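Local coordinates for rhamnosidase B (Bacillus sp., PDB 2OKX), which hydrolyses terminal alpha-L-rhamnosides as a glycoside hydrolase of family 78, probably with inversion of configuration, at residues W6-I11 and L122-A127; E446-I451 and P500-F505; G678-D683 and T696-F701. One frame throughout, in Å; residues are numbered along the deposited sequence.

Contact 1. Residues W6-I11 and L122-A127; sequences WNASWI and LAATDA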
ATOM      1  N   TRP A   6     -28.879 -15.974  -5.328  1.00 37.42           N
ATOM      2  CA  TRP A   6     -29.086 -15.501  -3.982  1.00 37.55           C
ATOM      3  C   TRP A   6     -30.553 -15.452  -3.539  1.00 38.20           C
ATOM      4  O   TRP A   6     -31.456 -15.183  -4.338  1.00 36.45           O
ATOM      5  CB  TRP A   6     -28.471 -14.106  -3.837  1.00 37.08           C
ATOM      6  CG  TRP A   6     -26.981 -14.086  -3.997  1.00 37.45           C
ATOM      7  CD1 TRP A   6     -26.270 -14.159  -5.162  1.00 37.21           C
ATOM      8  CD2 TRP A   6     -26.023 -13.972  -2.947  1.00 36.29           C
ATOM      9  NE1 TRP A   6     -24.923 -14.087  -4.898  1.00 37.93           N
ATOM     10  CE2 TRP A   6     -24.744 -13.972  -3.544  1.00 37.58           C
ATOM     11  CE3 TRP A   6     -26.122 -13.869  -1.557  1.00 37.09           C
ATOM     12  CZ2 TRP A   6     -23.562 -13.872  -2.793  1.00 37.38           C
ATOM     13  CZ3 TRP A   6     -24.945 -13.768  -0.806  1.00 37.65           C
ATOM     14  CH2 TRP A   6     -23.682 -13.770  -1.433  1.00 35.90           C
ATOM     15  N   ASN A   7     -30.761 -15.701  -2.253  1.00 42.23           N
ATOM     16  CA  ASN A   7     -32.082 -15.673  -1.641  1.00 43.43           C
ATOM     17  C   ASN A   7     -31.992 -14.703  -0.477  1.00 42.88           C
ATOM     18  O   ASN A   7     -32.682 -14.848   0.531  1.00 45.54           O
ATOM     19  CB  ASN A   7     -32.470 -17.059  -1.124  1.00 45.80           C
ATOM     20  CG  ASN A   7     -32.536 -18.089  -2.227  1.00 48.96           C
ATOM     21  OD1 ASN A   7     -33.324 -17.960  -3.163  1.00 51.57           O
ATOM     22  ND2 ASN A   7     -31.700 -19.121  -2.128  1.00 50.75           N
ATOM     23  N   ALA A   8     -31.111 -13.722  -0.624  1.00 41.04           N
ATOM     24  CA  ALA A   8     -30.905 -12.708   0.398  1.00 39.01           C
ATOM     25  C   ALA A   8     -30.927 -11.350  -0.285  1.00 37.36           C
ATOM     26  O   ALA A   8     -30.813 -11.262  -1.509  1.00 36.76           O
ATOM     27  CB  ALA A   8     -29.566 -12.926   1.097  1.00 38.46           C
ATOM     28  N   SER A   9     -31.069 -10.295   0.506  1.00 36.25           N
ATOM     29  CA  SER A   9     -31.114  -8.950  -0.046  1.00 35.81           C
ATOM     30  C   SER A   9     -30.037  -8.049   0.535  1.00 34.40           C
ATOM     31  O   SER A   9     -29.643  -8.204   1.691  1.00 34.37           O
ATOM     32  CB  SER A   9     -32.486  -8.326   0.228  1.00 36.61           C
ATOM     33  OG  SER A   9     -33.525  -9.138  -0.287  1.00 39.64           O
ATOM     34  N   TRP A  10     -29.553  -7.117  -0.281  1.00 33.65           N
ATOM     35  CA  TRP A  10     -28.562  -6.157   0.178  1.00 32.09           C
ATOM     36  C   TRP A  10     -29.305  -5.285   1.181  1.00 32.81           C
ATOM     37  O   TRP A  10     -30.415  -4.825   0.900  1.00 34.71           O
ATOM     38  CB  TRP A  10     -28.080  -5.262  -0.963  1.00 30.55           C
ATOM     39  CG  TRP A  10     -27.000  -5.829  -1.819  1.00 30.56           C
ATOM     40  CD1 TRP A  10     -27.146  -6.470  -3.012  1.00 29.32           C
ATOM     41  CD2 TRP A  10     -25.591  -5.753  -1.571  1.00 30.01           C
ATOM     42  NE1 TRP A  10     -25.913  -6.794  -3.531  1.00 30.90           N
ATOM     43  CE2 TRP A  10     -24.942  -6.365  -2.664  1.00 30.11           C
ATOM     44  CE3 TRP A  10     -24.815  -5.223  -0.531  1.00 28.86           C
ATOM     45  CZ2 TRP A  10     -23.547  -6.461  -2.749  1.00 29.96           C
ATOM     46  CZ3 TRP A  10     -23.426  -5.318  -0.616  1.00 27.93           C
ATOM     47  CH2 TRP A  10     -22.811  -5.931  -1.718  1.00 27.09           C
ATOM     48  N   ILE A  11     -28.709  -5.057   2.343  1.00 30.67           N
ATOM     49  CA  ILE A  11     -29.350  -4.227   3.351  1.00 30.41           C
ATOM     50  C   ILE A  11     -28.401  -3.184   3.920  1.00 30.77           C
ATOM     51  O   ILE A  11     -27.178  -3.333   3.866  1.00 31.54           O
ATOM     52  CB  ILE A  11     -29.889  -5.067   4.528  1.00 30.82           C
ATOM     53  CG1 ILE A  11     -28.733  -5.781   5.235  1.00 30.98           C
ATOM     54  CG2 ILE A  11     -30.915  -6.069   4.026  1.00 30.78           C
ATOM     55  CD1 ILE A  11     -29.149  -6.527   6.494  1.00 31.00           C
ATOM     56  N   LEU A 122     -30.874 -21.194   5.380  1.00 38.40           N
ATOM     57  CA  LEU A 122     -31.143 -21.200   6.816  1.00 37.97           C
ATOM     58  C   LEU A 122     -31.267 -19.782   7.357  1.00 36.50           C
ATOM     59  O   LEU A 122     -31.897 -19.552   8.387  1.00 37.35           O
ATOM     60  CB  LEU A 122     -30.023 -21.930   7.558  1.00 38.21           C
ATOM     61  CG  LEU A 122     -29.650 -23.319   7.032  1.00 40.15           C
ATOM     62  CD1 LEU A 122     -28.488 -23.867   7.851  1.00 38.97           C
ATOM     63  CD2 LEU A 122     -30.853 -24.251   7.104  1.00 39.27           C
ATOM     64  N   ALA A 123     -30.657 -18.832   6.658  1.00 36.60           N
ATOM     65  CA  ALA A 123     -30.702 -17.437   7.068  1.00 34.40           C
ATOM     66  C   ALA A 123     -30.329 -16.564   5.882  1.00 34.89           C
ATOM     67  O   ALA A 123     -29.611 -16.999   4.981  1.00 34.05           O
ATOM     68  CB  ALA A 123     -29.741 -17.198   8.218  1.00 35.42           C
ATOM     69  N   ALA A 124     -30.825 -15.332   5.884  1.00 34.55           N
ATOM     70  CA  ALA A 124     -30.548 -14.402   4.800  1.00 34.87           C
ATOM     71  C   ALA A 124     -30.821 -12.974   5.244  1.00 34.80           C
ATOM     72  O   ALA A 124     -31.786 -12.707   5.960  1.00 36.12           O
ATOM     73  CB  ALA A 124     -31.403 -14.748   3.581  1.00 33.34           C
ATOM     74  N   THR A 125     -29.961 -12.057   4.818  1.00 33.33           N
ATOM     75  CA  THR A 125     -30.107 -10.655   5.173  1.00 33.24           C
ATOM     76  C   THR A 125     -31.366 -10.054   4.547  1.00 33.77           C
ATOM     77  O   THR A 125     -31.640 -10.253   3.362  1.00 32.91           O
ATOM     78  CB  THR A 125     -28.883  -9.839   4.709  1.00 31.38           C
ATOM     79  OG1 THR A 125     -28.635 -10.103   3.324  1.00 29.45           O
ATOM     80  CG2 THR A 125     -27.652 -10.213   5.520  1.00 32.41           C
ATOM     81  N   ASP A 126     -32.126  -9.327   5.360  1.00 33.98           N
ATOM     82  CA  ASP A 126     -33.348  -8.673   4.912  1.00 36.02           C
ATOM     83  C   ASP A 126     -33.858  -7.740   6.001  1.00 36.03           C
ATOM     84  O   ASP A 126     -33.226  -7.599   7.049  1.00 36.31           O
ATOM     85  CB  ASP A 126     -34.419  -9.709   4.541  1.00 36.53           C
ATOM     86  CG  ASP A 126     -34.861 -10.554   5.722  1.00 36.42           C
ATOM     87  OD1 ASP A 126     -35.544 -11.572   5.487  1.00 39.36           O
ATOM     88  OD2 ASP A 126     -34.542 -10.206   6.877  1.00 37.37           O
ATOM     89  N   ALA A 127     -35.000  -7.109   5.750  1.00 37.12           N
ATOM     90  CA  ALA A 127     -35.598  -6.164   6.690  1.00 36.91           C
ATOM     91  C   ALA A 127     -35.784  -6.700   8.110  1.00 36.49           C
ATOM     92  O   ALA A 127     -35.987  -5.922   9.044  1.00 36.38           O
ATOM     93  CB  ALA A 127     -36.937  -5.673   6.141  1.00 37.01           C
TER

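Contact 2. Residues E446-I451 and P500-F505; sequences ERSGFI and PVRRGF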
ATOM      1  N   GLU A 446       9.222  -5.397  10.708  1.00 17.17           N
ATOM      2  CA  GLU A 446       8.050  -4.805  10.101  1.00 16.77           C
ATOM      3  C   GLU A 446       6.972  -5.884  10.122  1.00 17.39           C
ATOM      4  O   GLU A 446       7.274  -7.071   9.982  1.00 15.95           O
ATOM      5  CB  GLU A 446       8.364  -4.416   8.655  1.00 18.06           C
ATOM      6  CG  GLU A 446       7.215  -3.770   7.890  1.00 19.07           C
ATOM      7  CD  GLU A 446       7.346  -2.258   7.801  1.00 20.33           C
ATOM      8  OE1 GLU A 446       6.603  -1.646   7.001  1.00 20.00           O
ATOM      9  OE2 GLU A 446       8.186  -1.681   8.525  1.00 21.31           O
ATOM     10  N   ARG A 447       5.724  -5.479  10.339  1.00 13.77           N
ATOM     11  CA  ARG A 447       4.607  -6.411  10.309  1.00 15.55           C
ATOM     12  C   ARG A 447       3.420  -5.687   9.680  1.00 16.65           C
ATOM     13  O   ARG A 447       3.447  -4.467   9.502  1.00 15.69           O
ATOM     14  CB  ARG A 447       4.263  -6.933  11.714  1.00 16.16           C
ATOM     15  CG  ARG A 447       5.335  -7.871  12.294  1.00 17.26           C
ATOM     16  CD  ARG A 447       4.791  -8.771  13.397  1.00 19.33           C
ATOM     17  NE  ARG A 447       5.819  -9.640  13.979  1.00 18.69           N
ATOM     18  CZ  ARG A 447       6.413 -10.652  13.346  1.00 21.20           C
ATOM     19  NH1 ARG A 447       6.095 -10.951  12.094  1.00 17.56           N
ATOM     20  NH2 ARG A 447       7.334 -11.375  13.973  1.00 19.74           N
ATOM     21  N   SER A 448       2.394  -6.440   9.312  1.00 15.71           N
ATOM     22  CA  SER A 448       1.216  -5.858   8.686  1.00 17.26           C
ATOM     23  C   SER A 448      -0.004  -6.549   9.260  1.00 16.06           C
ATOM     24  O   SER A 448      -0.115  -7.776   9.212  1.00 17.41           O
ATOM     25  CB  SER A 448       1.273  -6.065   7.168  1.00 17.03           C
ATOM     26  OG  SER A 448       0.112  -5.573   6.522  1.00 18.88           O
ATOM     27  N   GLY A 449      -0.922  -5.768   9.813  1.00 15.69           N
ATOM     28  CA  GLY A 449      -2.103  -6.381  10.384  1.00 14.59           C
ATOM     29  C   GLY A 449      -2.950  -5.501  11.277  1.00 16.62           C
ATOM     30  O   GLY A 449      -2.956  -4.271  11.156  1.00 17.43           O
ATOM     31  N   PHE A 450      -3.645  -6.153  12.199  1.00 17.99           N
ATOM     32  CA  PHE A 450      -4.566  -5.486  13.108  1.00 18.45           C
ATOM     33  C   PHE A 450      -4.062  -5.376  14.540  1.00 19.97           C
ATOM     34  O   PHE A 450      -3.865  -6.382  15.231  1.00 20.01           O
ATOM     35  CB  PHE A 450      -5.897  -6.235  13.055  1.00 18.27           C
ATOM     36  CG  PHE A 450      -6.347  -6.538  11.649  1.00 18.83           C
ATOM     37  CD1 PHE A 450      -6.816  -5.518  10.819  1.00 19.12           C
ATOM     38  CD2 PHE A 450      -6.232  -7.823  11.129  1.00 19.90           C
ATOM     39  CE1 PHE A 450      -7.159  -5.775   9.491  1.00 19.50           C
ATOM     40  CE2 PHE A 450      -6.572  -8.091   9.797  1.00 19.21           C
ATOM     41  CZ  PHE A 450      -7.036  -7.064   8.979  1.00 20.34           C
ATOM     42  N   ILE A 451      -3.862  -4.136  14.976  1.00 18.24           N
ATOM     43  CA  ILE A 451      -3.383  -3.857  16.321  1.00 19.54           C
ATOM     44  C   ILE A 451      -4.457  -4.212  17.336  1.00 20.51           C
ATOM     45  O   ILE A 451      -5.636  -3.900  17.146  1.00 19.34           O
ATOM     46  CB  ILE A 451      -3.026  -2.365  16.472  1.00 18.31           C
ATOM     47  CG1 ILE A 451      -1.858  -2.024  15.544  1.00 16.07           C
ATOM     48  CG2 ILE A 451      -2.692  -2.043  17.929  1.00 17.43           C
ATOM     49  CD1 ILE A 451      -1.600  -0.537  15.411  1.00 14.79           C
ATOM     50  N   PRO A 500      -9.958  -2.830  13.195  1.00 19.77           N
ATOM     51  CA  PRO A 500     -10.283  -3.542  11.957  1.00 19.37           C
ATOM     52  C   PRO A 500      -9.600  -2.899  10.748  1.00 19.18           C
ATOM     53  O   PRO A 500      -9.830  -3.295   9.608  1.00 20.52           O
ATOM     54  CB  PRO A 500     -11.806  -3.438  11.895  1.00 20.39           C
ATOM     55  CG  PRO A 500     -12.051  -2.075  12.468  1.00 18.92           C
ATOM     56  CD  PRO A 500     -11.105  -2.025  13.658  1.00 19.03           C
ATOM     57  N   VAL A 501      -8.759  -1.906  11.012  1.00 18.72           N
ATOM     58  CA  VAL A 501      -8.030  -1.207   9.958  1.00 19.69           C
ATOM     59  C   VAL A 501      -6.599  -1.731   9.902  1.00 18.91           C
ATOM     60  O   VAL A 501      -5.874  -1.665  10.887  1.00 21.17           O
ATOM     61  CB  VAL A 501      -8.001   0.314  10.228  1.00 18.72           C
ATOM     62  CG1 VAL A 501      -7.139   1.025   9.183  1.00 18.29           C
ATOM     63  CG2 VAL A 501      -9.421   0.861  10.213  1.00 20.37           C
ATOM     64  N   ARG A 502      -6.197  -2.255   8.749  1.00 19.15           N
ATOM     65  CA  ARG A 502      -4.847  -2.788   8.596  1.00 19.20           C
ATOM     66  C   ARG A 502      -3.787  -1.693   8.598  1.00 18.60           C
ATOM     67  O   ARG A 502      -3.971  -0.640   7.992  1.00 19.18           O
ATOM     68  CB  ARG A 502      -4.731  -3.581   7.290  1.00 19.37           C
ATOM     69  CG  ARG A 502      -3.304  -4.043   6.976  1.00 18.90           C
ATOM     70  CD  ARG A 502      -3.166  -4.536   5.540  1.00 16.92           C
ATOM     71  NE  ARG A 502      -3.849  -5.808   5.315  1.00 18.39           N
ATOM     72  CZ  ARG A 502      -3.419  -6.980   5.771  1.00 19.57           C
ATOM     73  NH1 ARG A 502      -2.299  -7.058   6.485  1.00 17.30           N
ATOM     74  NH2 ARG A 502      -4.111  -8.079   5.515  1.00 21.26           N
ATOM     75  N   ARG A 503      -2.683  -1.947   9.293  1.00 16.75           N
ATOM     76  CA  ARG A 503      -1.567  -1.010   9.346  1.00 17.19           C
ATOM     77  C   ARG A 503      -0.250  -1.770   9.232  1.00 17.28           C
ATOM     78  O   ARG A 503      -0.137  -2.902   9.699  1.00 15.65           O
ATOM     79  CB  ARG A 503      -1.575  -0.212  10.655  1.00 17.28           C
ATOM     80  CG  ARG A 503      -2.769   0.721  10.791  1.00 16.07           C
ATOM     81  CD  ARG A 503      -2.708   1.554  12.056  1.00 17.43           C
ATOM     82  NE  ARG A 503      -3.926   2.351  12.195  1.00 19.55           N
ATOM     83  CZ  ARG A 503      -5.097   1.862  12.591  1.00 19.48           C
ATOM     84  NH1 ARG A 503      -5.216   0.576  12.906  1.00 20.68           N
ATOM     85  NH2 ARG A 503      -6.161   2.648  12.635  1.00 20.15           N
ATOM     86  N   GLY A 504       0.735  -1.141   8.598  1.00 17.35           N
ATOM     87  CA  GLY A 504       2.041  -1.756   8.444  1.00 16.62           C
ATOM     88  C   GLY A 504       3.023  -0.878   9.192  1.00 15.38           C
ATOM     89  O   GLY A 504       3.003   0.345   9.036  1.00 15.79           O
ATOM     90  N   PHE A 505       3.871  -1.486  10.012  1.00 14.04           N
ATOM     91  CA  PHE A 505       4.837  -0.729  10.799  1.00 14.88           C
ATOM     92  C   PHE A 505       5.708  -1.693  11.596  1.00 14.98           C
ATOM     93  O   PHE A 505       5.438  -2.892  11.642  1.00 14.24           O
ATOM     94  CB  PHE A 505       4.086   0.174  11.784  1.00 16.66           C
ATOM     95  CG  PHE A 505       3.267  -0.591  12.791  1.00 17.35           C
ATOM     96  CD1 PHE A 505       3.810  -0.954  14.020  1.00 17.60           C
ATOM     97  CD2 PHE A 505       1.974  -1.004  12.485  1.00 17.77           C
ATOM     98  CE1 PHE A 505       3.081  -1.722  14.929  1.00 18.13           C
ATOM     99  CE2 PHE A 505       1.232  -1.776  13.388  1.00 19.76           C
ATOM    100  CZ  PHE A 505       1.787  -2.136  14.612  1.00 19.35           C
TER
HETATM  101  O   HOH W   1      -4.036  -2.125  12.711  1.00 18.22           O

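Contact 3. Residues G678-D683 and T696-F701; sequences GWNLLD and THQNLF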
ATOM      1  N   GLY A 678       1.869  11.486 -21.071  1.00 37.05           N
ATOM      2  CA  GLY A 678       1.427  10.825 -19.857  1.00 35.86           C
ATOM      3  C   GLY A 678       2.557  10.545 -18.888  1.00 34.66           C
ATOM      4  O   GLY A 678       3.651  11.085 -19.028  1.00 35.77           O
ATOM      5  N   TRP A 679       2.293   9.696 -17.901  1.00 33.37           N
ATOM      6  CA  TRP A 679       3.292   9.351 -16.896  1.00 32.17           C
ATOM      7  C   TRP A 679       4.198   8.269 -17.482  1.00 32.31           C
ATOM      8  O   TRP A 679       3.906   7.081 -17.383  1.00 32.81           O
ATOM      9  CB  TRP A 679       2.582   8.850 -15.635  1.00 29.90           C
ATOM     10  CG  TRP A 679       3.420   8.834 -14.393  1.00 27.90           C
ATOM     11  CD1 TRP A 679       4.677   9.350 -14.234  1.00 26.93           C
ATOM     12  CD2 TRP A 679       3.048   8.287 -13.123  1.00 27.23           C
ATOM     13  NE1 TRP A 679       5.109   9.155 -12.944  1.00 27.46           N
ATOM     14  CE2 TRP A 679       4.128   8.504 -12.241  1.00 27.65           C
ATOM     15  CE3 TRP A 679       1.903   7.634 -12.645  1.00 28.07           C
ATOM     16  CZ2 TRP A 679       4.099   8.087 -10.904  1.00 27.57           C
ATOM     17  CZ3 TRP A 679       1.875   7.218 -11.314  1.00 26.65           C
ATOM     18  CH2 TRP A 679       2.967   7.448 -10.462  1.00 27.15           C
ATOM     19  N   ASN A 680       5.297   8.700 -18.096  1.00 32.19           N
ATOM     20  CA  ASN A 680       6.256   7.797 -18.739  1.00 32.55           C
ATOM     21  C   ASN A 680       7.364   7.409 -17.771  1.00 31.98           C
ATOM     22  O   ASN A 680       8.542   7.675 -18.016  1.00 32.76           O
ATOM     23  CB  ASN A 680       6.855   8.497 -19.962  1.00 32.79           C
ATOM     24  CG  ASN A 680       5.792   9.068 -20.879  1.00 32.99           C
ATOM     25  OD1 ASN A 680       5.947  10.164 -21.427  1.00 34.52           O
ATOM     26  ND2 ASN A 680       4.705   8.327 -21.058  1.00 29.79           N
ATOM     27  N   LEU A 681       6.973   6.755 -16.683  1.00 30.38           N
ATOM     28  CA  LEU A 681       7.900   6.360 -15.632  1.00 28.90           C
ATOM     29  C   LEU A 681       8.559   4.994 -15.757  1.00 28.11           C
ATOM     30  O   LEU A 681       8.048   4.088 -16.414  1.00 26.90           O
ATOM     31  CB  LEU A 681       7.175   6.412 -14.282  1.00 29.20           C
ATOM     32  CG  LEU A 681       7.967   5.985 -13.043  1.00 28.70           C
ATOM     33  CD1 LEU A 681       8.948   7.088 -12.684  1.00 29.24           C
ATOM     34  CD2 LEU A 681       7.022   5.707 -11.877  1.00 28.38           C
ATOM     35  N   LEU A 682       9.705   4.871 -15.095  1.00 28.25           N
ATOM     36  CA  LEU A 682      10.448   3.622 -15.019  1.00 27.40           C
ATOM     37  C   LEU A 682      11.100   3.513 -13.641  1.00 26.89           C
ATOM     38  O   LEU A 682      10.795   2.598 -12.885  1.00 27.38           O
ATOM     39  CB  LEU A 682      11.534   3.523 -16.096  1.00 27.13           C
ATOM     40  CG  LEU A 682      12.392   2.256 -15.924  1.00 27.68           C
ATOM     41  CD1 LEU A 682      11.492   1.022 -15.923  1.00 27.77           C
ATOM     42  CD2 LEU A 682      13.428   2.157 -17.031  1.00 30.65           C
ATOM     43  N   ASP A 683      11.977   4.459 -13.308  1.00 26.21           N
ATOM     44  CA  ASP A 683      12.689   4.426 -12.030  1.00 27.05           C
ATOM     45  C   ASP A 683      12.666   5.761 -11.278  1.00 27.83           C
ATOM     46  O   ASP A 683      12.419   6.814 -11.869  1.00 29.36           O
ATOM     47  CB  ASP A 683      14.147   4.016 -12.279  1.00 24.98           C
ATOM     48  CG  ASP A 683      14.874   3.626 -11.010  1.00 25.93           C
ATOM     49  OD1 ASP A 683      16.126   3.583 -11.033  1.00 24.04           O
ATOM     50  OD2 ASP A 683      14.200   3.349  -9.994  1.00 24.96           O
ATOM     51  N   THR A 696      12.726   6.713 -24.312  1.00 29.96           N
ATOM     52  CA  THR A 696      13.383   5.493 -24.762  1.00 30.77           C
ATOM     53  C   THR A 696      13.048   4.205 -24.014  1.00 29.63           C
ATOM     54  O   THR A 696      12.663   3.218 -24.639  1.00 29.11           O
ATOM     55  CB  THR A 696      14.917   5.674 -24.783  1.00 31.50           C
ATOM     56  OG1 THR A 696      15.249   6.842 -25.546  1.00 34.74           O
ATOM     57  CG2 THR A 696      15.591   4.467 -25.431  1.00 32.60           C
ATOM     58  N   HIS A 697      13.168   4.199 -22.687  1.00 29.75           N
ATOM     59  CA  HIS A 697      12.892   2.964 -21.956  1.00 28.51           C
ATOM     60  C   HIS A 697      11.545   2.301 -22.258  1.00 28.49           C
ATOM     61  O   HIS A 697      11.496   1.084 -22.441  1.00 28.38           O
ATOM     62  CB  HIS A 697      13.087   3.152 -20.437  1.00 28.25           C
ATOM     63  CG  HIS A 697      12.184   4.168 -19.808  1.00 27.42           C
ATOM     64  ND1 HIS A 697      10.809   4.085 -19.865  1.00 27.77           N
ATOM     65  CD2 HIS A 697      12.464   5.258 -19.056  1.00 27.30           C
ATOM     66  CE1 HIS A 697      10.282   5.079 -19.172  1.00 27.20           C
ATOM     67  NE2 HIS A 697      11.264   5.805 -18.671  1.00 27.52           N
ATOM     68  N   GLN A 698      10.458   3.065 -22.335  1.00 27.89           N
ATOM     69  CA  GLN A 698       9.171   2.436 -22.633  1.00 28.20           C
ATOM     70  C   GLN A 698       9.045   2.034 -24.100  1.00 28.74           C
ATOM     71  O   GLN A 698       8.236   1.176 -24.451  1.00 27.72           O
ATOM     72  CB  GLN A 698       7.994   3.328 -22.212  1.00 29.33           C
ATOM     73  CG  GLN A 698       8.064   4.786 -22.637  1.00 30.28           C
ATOM     74  CD  GLN A 698       6.882   5.580 -22.096  1.00 32.43           C
ATOM     75  OE1 GLN A 698       6.524   5.452 -20.926  1.00 33.39           O
ATOM     76  NE2 GLN A 698       6.277   6.404 -22.944  1.00 31.90           N
ATOM     77  N   ASN A 699       9.847   2.648 -24.960  1.00 30.26           N
ATOM     78  CA  ASN A 699       9.826   2.287 -26.372  1.00 30.57           C
ATOM     79  C   ASN A 699      10.448   0.895 -26.472  1.00 29.57           C
ATOM     80  O   ASN A 699       9.962   0.030 -27.199  1.00 28.91           O
ATOM     81  CB  ASN A 699      10.634   3.296 -27.189  1.00 31.47           C
ATOM     82  CG  ASN A 699       9.761   4.371 -27.806  1.00 33.21           C
ATOM     83  OD1 ASN A 699       9.189   4.178 -28.882  1.00 33.23           O
ATOM     84  ND2 ASN A 699       9.639   5.504 -27.121  1.00 28.98           N
ATOM     85  N   LEU A 700      11.520   0.692 -25.712  1.00 30.06           N
ATOM     86  CA  LEU A 700      12.224  -0.585 -25.685  1.00 29.60           C
ATOM     87  C   LEU A 700      11.348  -1.694 -25.104  1.00 30.30           C
ATOM     88  O   LEU A 700      11.300  -2.801 -25.638  1.00 29.68           O
ATOM     89  CB  LEU A 700      13.508  -0.449 -24.866  1.00 29.34           C
ATOM     90  CG  LEU A 700      14.577   0.496 -25.426  1.00 30.88           C
ATOM     91  CD1 LEU A 700      15.627   0.774 -24.367  1.00 28.52           C
ATOM     92  CD2 LEU A 700      15.210  -0.122 -26.675  1.00 30.09           C
ATOM     93  N   PHE A 701      10.651  -1.399 -24.008  1.00 29.21           N
ATOM     94  CA  PHE A 701       9.789  -2.396 -23.388  1.00 29.21           C
ATOM     95  C   PHE A 701       8.584  -2.736 -24.261  1.00 28.99           C
ATOM     96  O   PHE A 701       8.037  -3.833 -24.169  1.00 29.23           O
ATOM     97  CB  PHE A 701       9.337  -1.926 -21.999  1.00 29.64           C
ATOM     98  CG  PHE A 701      10.301  -2.279 -20.894  1.00 30.79           C
ATOM     99  CD1 PHE A 701      10.695  -1.325 -19.959  1.00 31.19           C
ATOM    100  CD2 PHE A 701      10.807  -3.572 -20.781  1.00 31.21           C
ATOM    101  CE1 PHE A 701      11.575  -1.649 -18.928  1.00 29.63           C
ATOM    102  CE2 PHE A 701      11.689  -3.909 -19.752  1.00 33.17           C
ATOM    103  CZ  PHE A 701      12.074  -2.943 -18.823  1.00 31.19           C
TER
HETATM  104  O   HOH W   2       6.276   3.731 -18.674  1.00 22.91           O

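Contact 1. Residues W6-I11 and L122-A127
With OG1 of Thr125 set between its own backbone N and carbonyl carbon (chi1 51°), the hydroxyl reaches back to the chain of Ser9 and donates to Ser9 O at 2.7 Å. Ile11 has CG1 in the corresponding place (chi1 62°), which lays CD1 against Thr125 CB at 3.8 Å while CG2 rests on Asp126 CA. The backbones themselves are joined by one bond, Ser9 N giving its hydrogen to Thr125 O over 2.9 Å in a fairly straight line (164°). Thr125 and Ser9 thus hold each other through both polar groups of Ser9's main chain. The threonine hydroxyl also accepts from Ala113 N, so two bonds limit its rotation. Further along, the methyls of Ala8 and Ala124 meet at 3.6 Å, and Ala124 CB lies close to Asn7 O at 3.3 Å. Asp126 turns away from residues 6-11, its OD2 bonded to Ala128 N. Strand 9-12 is an outermost strand of a seven-stranded antiparallel sheet and strand 120-124 an outermost strand of a five-stranded one, so the contact closes one margin between two sheets, consistent with the beta-sandwich domains of family 78 rhamnosidases.

Contact 2. Residues E446-I451 and P500-F505
The ring of Phe450 meets residues 500-502 with its CD1-CE1 side: Val501 C lies at the ring edge, near its plane, and Pro500 O approaches CE1 obliquely at 3.6 Å. The guanidinium of Arg502 is met near its edge by Ser448 OG, which accepts from NH1 at 2.8 Å, 21° out of the plane and with a bent N-H...O angle of 138°. CG of Arg502 is anti to the backbone N and the chain then bends at chi3 (-71°), which brings NH1 to the serine. Val501 CG1 lies over one face of the Arg503 guanidinium, toward the rim, and a water sits at the edge, in plane. That water is gripped four times: it accepts from Arg503 NH1 and from Ile451 N at 3.0 Å, and donates to Gly449 O at 2.9 Å and, more closely, to Val501 O at 2.6 Å. The ring of Phe505 meets Ile451 obliquely, CE2 to CD1 at 3.7 Å.

Between these groups runs a short antiparallel pairing. Arg447 with Phe505 and Gly449 with Arg503 are hydrogen-bonded pairs, each joined in both directions, and the non-hydrogen-bonded pair Ser448-Gly504 brings its CA atoms to 4.2 Å. At Gly449 the chain turns a corner, with backbone angles at which a CB would collide with Ser448 O.

Arg502 NH1 also donates to Ser529 O; a leucine in place of Arg502 would probably leave Ser448 OG and Ser529 O without their shared donor.

Arg503 NH2 forms a salt bridge with Glu152 and bonds Thr485 O. Strand 520-528 packs Ile526 on Arg447 and Phe505, strand 485-489 sets Phe486 against Ile451 and Arg503, and His555 of helix 544-559 bonds Glu446 O.

Contact 3. Residues G678-D683 and T696-F701
Asn680, at the centre of an inverse gamma turn closed by a weak bond from Leu681 N to Trp679 O (3.2 Å), meets Gln698 in the first turn of helix 696-715. The loop 678-683 has no regular structure, whereas residues 696-701 are helical, with Phe701 N bonded to His697 O. The two backbones stay well apart, Asn680 CA and Gln698 CA being 7.2 Å from each other.

Gln698 OE1 lies 3.2 Å from Asn680 CB, the two amide planes 74° apart. Leu682 CB stands over the face of the His697 imidazole, 3.5 Å from the ring centroid and 12° off the normal, in a CH-pi contact, while CD2 lies against His697 CB. CG of His697 sits between backbone N and carbonyl carbon (chi1 62°), a setting that brings the ring face to Leu682 CB; Asn680 O lies at the ring edge, 3.3 Å from CE1. NE2 of this histidine bonds Gln689 OE1. Leu682 CD1 reaches the edge of the Phe701 ring at 4.0 Å, the two side chains crossing at about a right angle. A water donates to Leu681 O (2.9 Å) and to Gln698 OE1 (2.8 Å), linking loop to helix.

Helix 627-644 lies alongside, Asn628 touching His697, Gln698 and Phe701, and Phe632 meeting the Phe701 ring edge-to-face. Helix 764-772 contributes Val769 against Phe701 and Gln765 against Asp683.

Overall arrangement
The three contacts follow one another along the chain without touching. Contacts 1 and 2 come within about 17 Å at their nearest atoms and share strand 22-31 as a neighbour: Ile11 packs on Phe26, Pro500 and Val501 on Trp23. Contact 2, whose centre is about 11 Å from that of the chain, belongs to the concanavalin-like domain and also borders the helical domain. Contact 3 lies in that helical domain, about 19 Å from contact 2 and 30 Å from contact 1 by nearest atoms. As in other family 78 enzymes, the active site probably lies in this helical barrel. In contact 2, Arg447, whose NH1 bonds Gln528 OE1, holds a glycerol, probably from crystallisation, by NH2.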